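Local coordinates for protein putative ring-cleaving dioxygenase MhqO (Bacillus subtilis subsp. subtilis, PDB 3OAJ) that probably cleaves aromatic rings as an iron(II)-dependent extradiol dioxygenase and may thereby contribute to the breakdown and detoxification of aromatic compounds, at residues Lys97-Phe102 with Gln115-Asp120; Phe119-Pro122 with His126-Ile129; Glu227-Trp232 with Thr244-Arg249. One frame throughout, in Å; residues are numbered along the deposited sequence. Where two conformers were deposited one is given.

Contact 1 (Lys97-Phe102 with Gln115-Asp120); sequences KRLEKF and QYVEFD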
loop_
_atom_site.group_PDB
_atom_site.type_symbol
_atom_site.label_atom_id
_atom_site.label_comp_id
_atom_site.label_asym_id
_atom_site.label_seq_id
_atom_site.Cartn_x
_atom_site.Cartn_y
_atom_site.Cartn_z
ATOM N N LYS A 97 5.619 -1.458 -22.462
ATOM C CA LYS A 97 4.781 -1.815 -23.626
ATOM C C LYS A 97 3.325 -2.077 -23.197
ATOM O O LYS A 97 2.381 -1.724 -23.916
ATOM C CB LYS A 97 5.348 -3.006 -24.421
ATOM C CG LYS A 97 6.706 -2.769 -25.064
ATOM C CD LYS A 97 6.721 -1.666 -26.086
ATOM C CE LYS A 97 8.066 -1.663 -26.817
ATOM N NZ LYS A 97 7.990 -0.893 -28.076
ATOM N N ARG A 98 3.146 -2.671 -22.022
ATOM C CA ARG A 98 1.810 -2.928 -21.497
ATOM C C ARG A 98 1.076 -1.627 -21.171
ATOM O O ARG A 98 -0.095 -1.470 -21.526
ATOM C CB ARG A 98 1.877 -3.865 -20.296
ATOM C CG ARG A 98 0.518 -4.215 -19.694
ATOM C CD ARG A 98 0.657 -5.347 -18.656
ATOM N NE ARG A 98 -0.644 -5.820 -18.197
ATOM C CZ ARG A 98 -1.398 -6.701 -18.846
ATOM N NH1 ARG A 98 -0.980 -7.224 -20.005
ATOM N NH2 ARG A 98 -2.574 -7.057 -18.330
ATOM N N LEU A 99 1.743 -0.694 -20.489
ATOM C CA LEU A 99 1.127 0.624 -20.250
ATOM C C LEU A 99 0.729 1.339 -21.543
ATOM O O LEU A 99 -0.349 1.961 -21.615
ATOM C CB LEU A 99 2.026 1.508 -19.382
ATOM C CG LEU A 99 2.222 1.055 -17.931
ATOM C CD1 LEU A 99 3.253 1.935 -17.265
ATOM C CD2 LEU A 99 0.910 1.013 -17.113
ATOM N N GLU A 100 1.599 1.278 -22.530
ATOM C CA GLU A 100 1.282 1.809 -23.861
ATOM C C GLU A 100 0.039 1.188 -24.494
ATOM O O GLU A 100 -0.763 1.908 -25.002
ATOM C CB GLU A 100 2.496 1.720 -24.805
ATOM C CG GLU A 100 2.211 2.180 -26.169
ATOM C CD GLU A 100 3.324 1.941 -27.171
ATOM O OE1 GLU A 100 3.560 0.784 -27.600
ATOM O OE2 GLU A 100 3.860 2.974 -27.600
ATOM N N LYS A 101 -0.057 -0.127 -24.422
ATOM C CA LYS A 101 -1.200 -0.890 -24.947
ATOM C C LYS A 101 -2.502 -0.416 -24.296
ATOM O O LYS A 101 -3.554 -0.355 -24.955
ATOM C CB LYS A 101 -0.967 -2.389 -24.678
ATOM C CG LYS A 101 -2.076 -3.364 -25.061
ATOM C CD LYS A 101 -1.721 -4.743 -24.507
ATOM C CE LYS A 101 -2.858 -5.748 -24.623
ATOM N NZ LYS A 101 -2.332 -7.113 -24.290
ATOM N N PHE A 102 -2.425 -0.078 -23.007
ATOM C CA PHE A 102 -3.592 0.395 -22.272
ATOM C C PHE A 102 -3.767 1.910 -22.265
ATOM O O PHE A 102 -4.604 2.421 -21.516
ATOM C CB PHE A 102 -3.608 -0.181 -20.854
ATOM C CG PHE A 102 -3.945 -1.646 -20.816
ATOM C CD1 PHE A 102 -5.244 -2.088 -21.101
ATOM C CD2 PHE A 102 -2.971 -2.589 -20.513
ATOM C CE1 PHE A 102 -5.559 -3.438 -21.074
ATOM C CE2 PHE A 102 -3.275 -3.965 -20.488
ATOM C CZ PHE A 102 -4.574 -4.382 -20.763
ATOM N N GLN A 115 16.498 3.005 -12.485
ATOM C CA GLN A 115 15.540 3.567 -13.421
ATOM C C GLN A 115 14.103 3.232 -13.019
ATOM O O GLN A 115 13.791 2.096 -12.641
ATOM C CB GLN A 115 15.833 3.099 -14.850
ATOM C CG GLN A 115 17.094 3.750 -15.467
ATOM C CD GLN A 115 17.418 3.242 -16.880
ATOM O OE1 GLN A 115 16.701 2.401 -17.441
ATOM N NE2 GLN A 115 18.513 3.743 -17.453
ATOM N N TYR A 116 13.244 4.250 -13.067
ATOM C CA TYR A 116 11.836 4.121 -12.670
ATOM C C TYR A 116 10.912 4.487 -13.806
ATOM O O TYR A 116 11.191 5.421 -14.556
ATOM C CB TYR A 116 11.508 5.032 -11.488
ATOM C CG TYR A 116 12.207 4.650 -10.209
ATOM C CD1 TYR A 116 13.527 5.044 -9.971
ATOM C CD2 TYR A 116 11.555 3.886 -9.238
ATOM C CE1 TYR A 116 14.173 4.697 -8.800
ATOM C CE2 TYR A 116 12.204 3.516 -8.054
ATOM C CZ TYR A 116 13.513 3.927 -7.854
ATOM O OH TYR A 116 14.163 3.567 -6.690
ATOM N N VAL A 117 9.816 3.749 -13.924
ATOM C CA VAL A 117 8.703 4.134 -14.781
ATOM C C VAL A 117 7.655 4.774 -13.871
ATOM O O VAL A 117 7.175 4.129 -12.923
ATOM C CB VAL A 117 8.105 2.905 -15.513
ATOM C CG1 VAL A 117 6.857 3.281 -16.327
ATOM C CG2 VAL A 117 9.151 2.284 -16.427
ATOM N N GLU A 118 7.315 6.032 -14.149
ATOM C CA GLU A 118 6.332 6.790 -13.370
ATOM C C GLU A 118 5.033 6.860 -14.137
ATOM O O GLU A 118 5.029 7.170 -15.313
ATOM C CB GLU A 118 6.834 8.215 -13.099
ATOM C CG GLU A 118 8.219 8.289 -12.457
ATOM C CD GLU A 118 8.206 7.883 -11.003
ATOM O OE1 GLU A 118 7.252 8.239 -10.263
ATOM O OE2 GLU A 118 9.157 7.190 -10.602
ATOM N N PHE A 119 3.923 6.620 -13.446
ATOM C CA PHE A 119 2.595 6.720 -14.046
ATOM C C PHE A 119 1.544 6.897 -12.954
ATOM O O PHE A 119 1.807 6.612 -11.779
ATOM C CB PHE A 119 2.282 5.483 -14.899
ATOM C CG PHE A 119 2.378 4.175 -14.143
ATOM C CD1 PHE A 119 3.617 3.613 -13.827
ATOM C CD2 PHE A 119 1.220 3.500 -13.756
ATOM C CE1 PHE A 119 3.720 2.392 -13.144
ATOM C CE2 PHE A 119 1.304 2.287 -13.076
ATOM C CZ PHE A 119 2.558 1.720 -12.767
ATOM N N ASP A 120 0.359 7.357 -13.344
ATOM C CA ASP A 120 -0.749 7.469 -12.406
ATOM C C ASP A 120 -1.759 6.355 -12.615
ATOM O O ASP A 120 -1.926 5.850 -13.730
ATOM C CB ASP A 120 -1.472 8.818 -12.567
ATOM C CG ASP A 120 -0.697 9.998 -11.992
ATOM O OD1 ASP A 120 0.372 9.793 -11.367
ATOM O OD2 ASP A 120 -1.181 11.147 -12.145
#

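Contact 2 (Phe119-Pro122 with His126-Ile129); sequences FDDP and HLEI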
loop_
_atom_site.group_PDB
_atom_site.type_symbol
_atom_site.label_atom_id
_atom_site.label_comp_id
_atom_site.label_asym_id
_atom_site.label_seq_id
_atom_site.Cartn_x
_atom_site.Cartn_y
_atom_site.Cartn_z
ATOM N N PHE A 119 3.923 6.620 -13.446
ATOM C CA PHE A 119 2.595 6.720 -14.046
ATOM C C PHE A 119 1.544 6.897 -12.954
ATOM O O PHE A 119 1.807 6.612 -11.779
ATOM C CB PHE A 119 2.282 5.483 -14.899
ATOM C CG PHE A 119 2.378 4.175 -14.143
ATOM C CD1 PHE A 119 3.617 3.613 -13.827
ATOM C CD2 PHE A 119 1.220 3.500 -13.756
ATOM C CE1 PHE A 119 3.720 2.392 -13.144
ATOM C CE2 PHE A 119 1.304 2.287 -13.076
ATOM C CZ PHE A 119 2.558 1.720 -12.767
ATOM N N ASP A 120 0.359 7.357 -13.344
ATOM C CA ASP A 120 -0.749 7.469 -12.406
ATOM C C ASP A 120 -1.759 6.355 -12.615
ATOM O O ASP A 120 -1.926 5.850 -13.730
ATOM C CB ASP A 120 -1.472 8.818 -12.567
ATOM C CG ASP A 120 -0.697 9.998 -11.992
ATOM O OD1 ASP A 120 0.372 9.793 -11.367
ATOM O OD2 ASP A 120 -1.181 11.147 -12.145
ATOM N N ASP A 121 -2.463 5.993 -11.546
ATOM C CA ASP A 121 -3.624 5.122 -11.685
ATOM C C ASP A 121 -4.822 5.977 -12.143
ATOM O O ASP A 121 -4.679 7.193 -12.291
ATOM C CB ASP A 121 -3.850 4.279 -10.406
ATOM C CG ASP A 121 -4.691 4.969 -9.323
ATOM O OD1 ASP A 121 -5.102 6.148 -9.439
ATOM O OD2 ASP A 121 -4.964 4.267 -8.313
ATOM N N PRO A 122 -5.983 5.344 -12.415
ATOM C CA PRO A 122 -7.113 6.073 -13.008
ATOM C C PRO A 122 -7.690 7.164 -12.123
ATOM O O PRO A 122 -8.415 8.041 -12.612
ATOM C CB PRO A 122 -8.158 4.979 -13.245
ATOM C CG PRO A 122 -7.385 3.712 -13.265
ATOM C CD PRO A 122 -6.272 3.909 -12.292
ATOM N N HIS A 126 -0.085 8.447 -7.571
ATOM C CA HIS A 126 1.209 8.332 -8.248
ATOM C C HIS A 126 1.855 6.985 -7.969
ATOM O O HIS A 126 2.052 6.613 -6.792
ATOM C CB HIS A 126 2.210 9.407 -7.798
ATOM C CG HIS A 126 1.763 10.828 -7.997
ATOM N ND1 HIS A 126 1.087 11.260 -9.121
ATOM C CD2 HIS A 126 1.970 11.931 -7.236
ATOM C CE1 HIS A 126 0.872 12.561 -9.031
ATOM N NE2 HIS A 126 1.403 12.993 -7.898
ATOM N N LEU A 127 2.208 6.267 -9.035
ATOM C CA LEU A 127 2.820 4.947 -8.931
ATOM C C LEU A 127 4.150 4.940 -9.670
ATOM O O LEU A 127 4.385 5.772 -10.567
ATOM C CB LEU A 127 1.897 3.896 -9.560
ATOM C CG LEU A 127 0.679 3.390 -8.776
ATOM C CD1 LEU A 127 -0.324 4.483 -8.448
ATOM C CD2 LEU A 127 0.019 2.233 -9.546
ATOM N N GLU A 128 4.997 3.967 -9.351
ATOM C CA GLU A 128 6.210 3.770 -10.127
ATOM C C GLU A 128 6.574 2.303 -10.108
ATOM O O GLU A 128 6.189 1.577 -9.181
ATOM C CB GLU A 128 7.374 4.648 -9.630
ATOM C CG GLU A 128 7.812 4.324 -8.222
ATOM C CD GLU A 128 8.892 5.225 -7.646
ATOM O OE1 GLU A 128 9.212 6.314 -8.199
ATOM O OE2 GLU A 128 9.406 4.826 -6.577
ATOM N N ILE A 129 7.306 1.882 -11.133
ATOM C CA ILE A 129 7.838 0.524 -11.222
ATOM C C ILE A 129 9.354 0.577 -11.327
ATOM O O ILE A 129 9.890 1.407 -12.061
ATOM C CB ILE A 129 7.192 -0.253 -12.423
ATOM C CG1 ILE A 129 5.776 -0.687 -12.057
ATOM C CG2 ILE A 129 8.005 -1.481 -12.817
ATOM C CD1 ILE A 129 4.941 -1.146 -13.259
#

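Contact 3 (Glu227-Trp232 with Thr244-Arg249); sequences EDQLDW and TPVRDR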
loop_
_atom_site.group_PDB
_atom_site.type_symbol
_atom_site.label_atom_id
_atom_site.label_comp_id
_atom_site.label_asym_id
_atom_site.label_seq_id
_atom_site.Cartn_x
_atom_site.Cartn_y
_atom_site.Cartn_z
ATOM N N GLU A 227 2.608 -9.712 19.962
ATOM C CA GLU A 227 3.542 -9.257 21.004
ATOM C C GLU A 227 4.438 -8.111 20.527
ATOM O O GLU A 227 4.615 -7.113 21.215
ATOM C CB GLU A 227 4.370 -10.421 21.572
ATOM C CG GLU A 227 5.203 -10.059 22.809
ATOM C CD GLU A 227 4.373 -9.603 24.022
ATOM O OE1 GLU A 227 3.204 -10.040 24.183
ATOM O OE2 GLU A 227 4.909 -8.808 24.830
ATOM N N ASP A 228 4.958 -8.230 19.320
ATOM C CA ASP A 228 5.828 -7.208 18.748
ATOM C C ASP A 228 5.032 -5.903 18.586
ATOM O O ASP A 228 5.521 -4.820 18.910
ATOM C CB ASP A 228 6.347 -7.745 17.407
ATOM C CG ASP A 228 7.408 -6.880 16.772
ATOM O OD1 ASP A 228 8.177 -6.198 17.484
ATOM O OD2 ASP A 228 7.492 -6.914 15.532
ATOM N N GLN A 229 3.793 -6.024 18.107
ATOM C CA GLN A 229 2.945 -4.845 17.968
ATOM C C GLN A 229 2.672 -4.150 19.307
ATOM O O GLN A 229 2.664 -2.909 19.379
ATOM C CB GLN A 229 1.628 -5.188 17.272
ATOM C CG GLN A 229 0.660 -4.020 17.222
ATOM C CD GLN A 229 -0.576 -4.370 16.461
ATOM O OE1 GLN A 229 -1.390 -5.169 16.902
ATOM N NE2 GLN A 229 -0.706 -3.793 15.279
ATOM N N LEU A 230 2.416 -4.933 20.358
ATOM C CA LEU A 230 2.191 -4.345 21.682
ATOM C C LEU A 230 3.442 -3.617 22.160
ATOM O O LEU A 230 3.354 -2.551 22.760
ATOM C CB LEU A 230 1.738 -5.407 22.699
ATOM C CG LEU A 230 0.442 -6.160 22.343
ATOM C CD1 LEU A 230 0.244 -7.376 23.253
ATOM C CD2 LEU A 230 -0.781 -5.236 22.379
ATOM N N ASP A 231 4.607 -4.186 21.876
ATOM C CA ASP A 231 5.875 -3.534 22.210
ATOM C C ASP A 231 5.976 -2.207 21.447
ATOM O O ASP A 231 6.381 -1.192 22.010
ATOM C CB ASP A 231 7.068 -4.441 21.856
ATOM C CG ASP A 231 7.175 -5.689 22.747
ATOM O OD1 ASP A 231 6.504 -5.763 23.795
ATOM O OD2 ASP A 231 7.956 -6.603 22.392
ATOM N N TRP A 232 5.605 -2.221 20.161
ATOM C CA TRP A 232 5.589 -0.992 19.365
ATOM C C TRP A 232 4.661 0.037 19.986
ATOM O O TRP A 232 5.001 1.205 20.060
ATOM C CB TRP A 232 5.100 -1.271 17.950
ATOM C CG TRP A 232 6.130 -1.686 16.948
ATOM C CD1 TRP A 232 6.358 -2.947 16.481
ATOM C CD2 TRP A 232 7.045 -0.830 16.261
ATOM N NE1 TRP A 232 7.356 -2.927 15.538
ATOM C CE2 TRP A 232 7.801 -1.642 15.388
ATOM C CE3 TRP A 232 7.286 0.550 16.288
ATOM C CZ2 TRP A 232 8.792 -1.122 14.545
ATOM C CZ3 TRP A 232 8.287 1.072 15.455
ATOM C CH2 TRP A 232 9.020 0.232 14.596
ATOM N N THR A 244 -3.103 4.800 18.846
ATOM C CA THR A 244 -4.407 4.217 19.120
ATOM C C THR A 244 -4.302 2.913 19.899
ATOM O O THR A 244 -3.230 2.291 19.935
ATOM C CB THR A 244 -5.178 3.901 17.829
ATOM O OG1 THR A 244 -4.516 2.842 17.121
ATOM C CG2 THR A 244 -5.331 5.118 16.944
ATOM N N PRO A 245 -5.438 2.467 20.487
ATOM C CA PRO A 245 -5.509 1.087 20.927
ATOM C C PRO A 245 -5.355 0.127 19.751
ATOM O O PRO A 245 -5.483 0.531 18.577
ATOM C CB PRO A 245 -6.920 0.983 21.533
ATOM C CG PRO A 245 -7.323 2.384 21.816
ATOM C CD PRO A 245 -6.700 3.188 20.736
ATOM N N VAL A 246 -5.053 -1.127 20.067
ATOM C CA VAL A 246 -5.042 -2.176 19.059
ATOM C C VAL A 246 -6.465 -2.394 18.571
ATOM O O VAL A 246 -7.392 -2.557 19.381
ATOM C CB VAL A 246 -4.514 -3.516 19.619
ATOM C CG1 VAL A 246 -4.602 -4.615 18.560
ATOM C CG2 VAL A 246 -3.086 -3.368 20.142
ATOM N N ARG A 247 -6.625 -2.390 17.250
ATOM C CA ARG A 247 -7.880 -2.678 16.584
ATOM C C ARG A 247 -7.750 -3.946 15.767
ATOM O O ARG A 247 -6.833 -4.079 14.959
ATOM C CB ARG A 247 -8.280 -1.490 15.705
ATOM C CG ARG A 247 -8.663 -0.273 16.549
ATOM C CD ARG A 247 -8.747 1.016 15.763
ATOM N NE ARG A 247 -8.991 2.121 16.689
ATOM C CZ ARG A 247 -8.806 3.406 16.406
ATOM N NH1 ARG A 247 -8.375 3.778 15.208
ATOM N NH2 ARG A 247 -9.049 4.319 17.332
ATOM N N ASP A 248 -8.676 -4.876 15.984
ATOM C CA ASP A 248 -8.722 -6.131 15.227
ATOM C C ASP A 248 -9.346 -5.900 13.840
ATOM O O ASP A 248 -10.547 -5.612 13.729
ATOM C CB ASP A 248 -9.522 -7.149 16.053
ATOM C CG ASP A 248 -9.691 -8.491 15.360
ATOM O OD1 ASP A 248 -9.265 -8.664 14.197
ATOM O OD2 ASP A 248 -10.273 -9.391 16.007
ATOM N N ARG A 249 -8.530 -5.988 12.788
ATOM C CA ARG A 249 -9.015 -5.809 11.406
ATOM C C ARG A 249 -9.229 -7.128 10.681
ATOM O O ARG A 249 -9.323 -7.161 9.446
ATOM C CB ARG A 249 -8.071 -4.903 10.599
ATOM C CG ARG A 249 -7.744 -3.551 11.254
ATOM C CD ARG A 249 -8.998 -2.741 11.541
ATOM N NE ARG A 249 -8.756 -1.302 11.561
ATOM C CZ ARG A 249 -9.644 -0.384 11.952
ATOM N NH1 ARG A 249 -10.843 -0.743 12.403
ATOM N NH2 ARG A 249 -9.326 0.906 11.916
#

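Contact 1 (Lys97-Phe102 with Gln115-Asp120)
Leu99 is the residue through which the last turn of helix 92-101 meets strand 114-120, and it touches Val117 and Phe119 there. Before it in the helix, Arg98 faces a different part of the protein: its guanidinium group donates hydrogen bonds to the backbone oxygens of Gly28 and Val29, tying this helix to the end of helix 19-29.

One residue on, Leu99 points toward the strand. Its CG lies anti to the carbonyl carbon (chi1 -67°), and this carries the two methyls out from the helix to the aromatic side chain. CD1 does most of the touching. It sits over one face of the Phe119 ring in a CH-pi contact, 4.0 Å from the ring centroid and displaced toward the CD1 side of the ring, where Phe119 CD1 is 3.8 Å from Leu99 CD1. The same methyl also meets Val117 CG1 at 4.0 Å, so one branch bridges two strand residues of alternate positions. The leucine and phenylalanine side chains cross at about a right angle. A branched aliphatic tip suits this place because it can lie against a flat ring and a methyl together, with no polar atom to satisfy.

The helix then ends: Phe102 is the first residue to leave helical geometry, and its N is still bonded to Arg98 O at 3.1 Å. All three touching side chains are buried. A helix laid on one face of a mixed sheet in this way is characteristic of the beta-alpha-beta-beta-beta module of the vicinal oxygen chelate (VOC) fold.

Contact 2 (Phe119-Pro122 with His126-Ile129)
Phe119 and Asp120 pair with Leu127 and His126 in an antiparallel beta hairpin, formed by strands 114-120 and 126-131 close to the turn that joins them, in the first VOC domain. Phe119 and Leu127 are a hydrogen-bonded pair: Phe119 N donates to Leu127 O at 3.0 Å, and Leu127 N returns the bond to Phe119 O at 2.8 Å. Asp120 and His126 form the following, non-hydrogen-bonded pair, where their side chains supply a bond of their own on the other face of the sheet.

On the Phe119 face, the aromatic side chain leans across to the neighbouring strand because its CG stands between the backbone N and the carbonyl carbon (chi1 57°). Leu127 CB lies over one ring face, 4.0 Å from the centroid, while Ile129 CD1 approaches Phe119 CE1 at 3.7 Å. Phe25 of helix 19-29 also packs against Phe119. Just past the strand, Asp121 is buried and spends its carboxylate on Tyr26 OH and the backbone N of His123 and Leu125, which braces the turn.

His126 ND1 donates to Asp120 OD1 at 2.8 Å, almost straight and in the plane of the imidazole. It meets the oxygen on its syn side, although 30° out of the carboxylate plane. Such a bond holds the ring in one rotation and places the proton on ND1; the neighbouring carboxylate would be expected to favour a protonated imidazole.

Contact 3 (Glu227-Trp232 with Thr244-Arg249)
Val246, Gln229 and Leu230 carry this contact, in which helix 226-238 in the second VOC domain lies beside the chain leading into strand 247-248, an outermost strand of its sheet. The joining is slight, with no hydrogen bond between the two segments, and it is only partly buried.

Val246 gives up the most surface. Its side chain points toward the helix, where CG2 meets Leu230, while CG1 is the methyl nearer to Gln229. A beta-branched residue suits the spot, since two methyls fixed close to the backbone can reach the helix side chains without a long chain. Val246 also packs on Asn253 and Ile255 of strand 253-258.

Leu230 meets it near the surface. Here CD2 reaches Val246 CG2 at 3.7 Å, and the two side chains cross at about a right angle, so the contact is methyl against methyl at the margin of the helix.

Gln229 is buried and sets out toward the 244-249 segment. With CG anti to the backbone N (chi1 175°) and the chain extended beyond it, the amide is carried out from the helix to the sheet, where NE2 donates to Asn253 O and more weakly to Ile267 O. A glutamine suits this place because its amide can donate to strand carbonyl oxygens while the side chain still lies against valine methyls. The side chain lies about 6 Å from that of Glu266, a ligand of the bound zinc ion, and about 9 Å from the metal itself. The amide oxygen faces the valine instead: Gln229 OE1 rests 3.7 Å from Val246 CG1 and 4.1 Å from Val246 CG2.

Contacts 1 and 2 belong to the first VOC domain and contact 3 to the second, on the opposite side of the chain's centre. The first two share strand 114-120 and meet at Phe119, whose ring takes the helix in contact 1 and the neighbouring strand in contact 2; both are buried. Contact 3 is partly buried, beside the loop that leads into an outermost strand, about 38 Å from contact 1, centre to centre. Contacts 1 and 3 both pack helix side chains through aliphatic groups, but contact 3 adds an amide bonded to the sheet near the metal site. Contact 2 alone has hydrogen bonds between its segments, two from backbones and one between side chains.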